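Local coordinates for protein L-cysteine S-thiosulfotransferase subunit SoxA (Paracoccus denitrificans, PDB 2C1D) that catalyses, as the diheme subunit of a cytochrome complex, the oxidative coupling of thiosulfate to a cysteine of the sulfur carrier protein SoxY, at residues N56-F61 with S213-A218. Numbering follows the deposited sequence.
Sequences NPAMVF and SGMVTA
A Met-aromatic contact, M215 against F61, joins the first turn of helix 59-70 to the short strand 214-216, with A58 packing against the same methionine. M215 SD stands 5.0 Å from the centroid of the F61 ring and 58° off the ring normal, an oblique approach. Closer packing comes from the methylene before the sulfur: M215 CG lies 3.7 Å from F61 CB and 3.8 Å from F61 CD1, so the root of the aromatic side chain is touched as well as the ring. The methionine chain is bent at chi2 (-57°) and again at chi3 (-58°), which brings the sulfur against the alanine, with M215 SD 3.7 Å from A58 CB. The terminal methyl follows, M215 CE lying 4.0 Å from A58 CB.

The helix belongs to the sequence region of the first cytochrome c unit and the strand to that of the second, consistent with a contact between the two halves of the diheme chain. Strand 214-216 is an outer strand of a small mixed sheet, antiparallel to strand 207-209, whose Y208 touches both F61 and M215; V260 adds contacts to A58 and M215. On the helical side, N56 to M59 form a type I turn, and the backbone bond from F61 N to A58 O (3.0 Å) ties together the two residues that meet the methionine. V60, the neighbour of F61 in the chain, places CG1 over the centre of one face of the F61 ring, 4.2 Å above its plane. The side chain of M215 is about 10 Å from a bound heme c.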
loop_
_atom_site.group_PDB
_atom_site.type_symbol
_atom_site.label_atom_id
_atom_site.label_comp_id
_atom_site.label_asym_id
_atom_site.label_seq_id
_atom_site.Cartn_x
_atom_site.Cartn_y
_atom_site.Cartn_z
ATOM N N ASN A 56 14.007 15.119 -11.823
ATOM C CA ASN A 56 12.881 14.647 -11.006
ATOM C C ASN A 56 11.584 15.178 -11.601
ATOM O O ASN A 56 11.335 16.371 -11.513
ATOM C CB ASN A 56 13.059 15.132 -9.564
ATOM C CG ASN A 56 12.029 14.550 -8.605
ATOM O OD1 ASN A 56 12.250 14.491 -7.372
ATOM N ND2 ASN A 56 10.905 14.152 -9.138
ATOM N N PRO A 57 10.741 14.319 -12.180
ATOM C CA PRO A 57 9.515 14.808 -12.831
ATOM C C PRO A 57 8.525 15.462 -11.843
ATOM O O PRO A 57 7.660 16.202 -12.257
ATOM C CB PRO A 57 8.907 13.546 -13.459
ATOM C CG PRO A 57 9.965 12.522 -13.398
ATOM C CD PRO A 57 10.854 12.855 -12.272
ATOM N N ALA A 58 8.646 15.165 -10.558
ATOM C CA ALA A 58 7.771 15.793 -9.560
ATOM C C ALA A 58 7.963 17.299 -9.474
ATOM O O ALA A 58 7.046 17.992 -9.076
ATOM C CB ALA A 58 7.966 15.150 -8.186
ATOM N N MET A 59 9.136 17.810 -9.857
ATOM C CA MET A 59 9.438 19.250 -9.703
ATOM C C MET A 59 8.633 20.144 -10.644
ATOM O O MET A 59 8.479 21.360 -10.433
ATOM C CB MET A 59 10.944 19.503 -9.853
ATOM C CG MET A 59 11.789 18.799 -8.788
ATOM S SD MET A 59 11.473 19.406 -7.088
ATOM C CE MET A 59 12.256 20.943 -7.210
ATOM N N VAL A 60 8.099 19.549 -11.692
ATOM C CA VAL A 60 7.133 20.248 -12.532
ATOM C C VAL A 60 5.910 20.663 -11.713
ATOM O O VAL A 60 5.357 21.763 -11.871
ATOM C CB VAL A 60 6.698 19.325 -13.693
ATOM C CG1 VAL A 60 5.640 19.975 -14.546
ATOM C CG2 VAL A 60 7.940 18.946 -14.525
ATOM N N PHE A 61 5.477 19.769 -10.839
ATOM C CA PHE A 61 4.285 20.017 -10.046
ATOM C C PHE A 61 4.562 20.841 -8.811
ATOM O O PHE A 61 3.682 21.580 -8.373
ATOM C CB PHE A 61 3.565 18.691 -9.801
ATOM C CG PHE A 61 3.332 17.964 -11.081
ATOM C CD1 PHE A 61 4.179 16.928 -11.492
ATOM C CD2 PHE A 61 2.373 18.431 -11.966
ATOM C CE1 PHE A 61 3.991 16.306 -12.751
ATOM C CE2 PHE A 61 2.181 17.817 -13.191
ATOM C CZ PHE A 61 2.994 16.765 -13.591
ATOM N N SER A 213 2.180 8.882 -14.481
ATOM C CA SER A 213 2.729 10.153 -14.951
ATOM C C SER A 213 2.184 11.351 -14.160
ATOM O O SER A 213 1.877 12.401 -14.726
ATOM C CB SER A 213 2.415 10.315 -16.443
ATOM O OG SER A 213 2.988 9.262 -17.182
ATOM N N GLY A 214 2.071 11.204 -12.838
ATOM C CA GLY A 214 1.533 12.301 -12.029
ATOM C C GLY A 214 1.746 12.127 -10.545
ATOM O O GLY A 214 2.215 11.086 -10.099
ATOM N N MET A 215 1.367 13.136 -9.771
ATOM C CA MET A 215 1.555 13.091 -8.318
ATOM C C MET A 215 0.433 12.286 -7.647
ATOM O O MET A 215 -0.696 12.200 -8.143
ATOM C CB MET A 215 1.600 14.502 -7.734
ATOM C CG MET A 215 2.659 15.428 -8.315
ATOM S SD MET A 215 4.301 14.790 -8.190
ATOM C CE MET A 215 4.530 14.506 -6.316
ATOM N N VAL A 216 0.763 11.707 -6.508
ATOM C CA VAL A 216 -0.154 10.933 -5.705
ATOM C C VAL A 216 0.082 11.325 -4.234
ATOM O O VAL A 216 1.238 11.489 -3.805
ATOM C CB VAL A 216 0.104 9.405 -5.881
ATOM C CG1 VAL A 216 -0.758 8.598 -4.953
ATOM C CG2 VAL A 216 -0.217 8.975 -7.307
ATOM N N THR A 217 -1.001 11.456 -3.476
ATOM C CA THR A 217 -0.925 11.721 -2.030
ATOM C C THR A 217 -1.001 10.424 -1.250
ATOM O O THR A 217 -1.468 9.388 -1.768
ATOM C CB THR A 217 -2.078 12.630 -1.580
ATOM O OG1 THR A 217 -3.332 11.994 -1.887
ATOM C CG2 THR A 217 -2.100 13.969 -2.372
ATOM N N ALA A 218 -0.578 10.466 0.011
ATOM C CA ALA A 218 -0.694 9.289 0.854
ATOM C C ALA A 218 -2.153 8.865 0.999
ATOM O O ALA A 218 -2.431 7.682 1.067
ATOM C CB ALA A 218 -0.069 9.532 2.211
#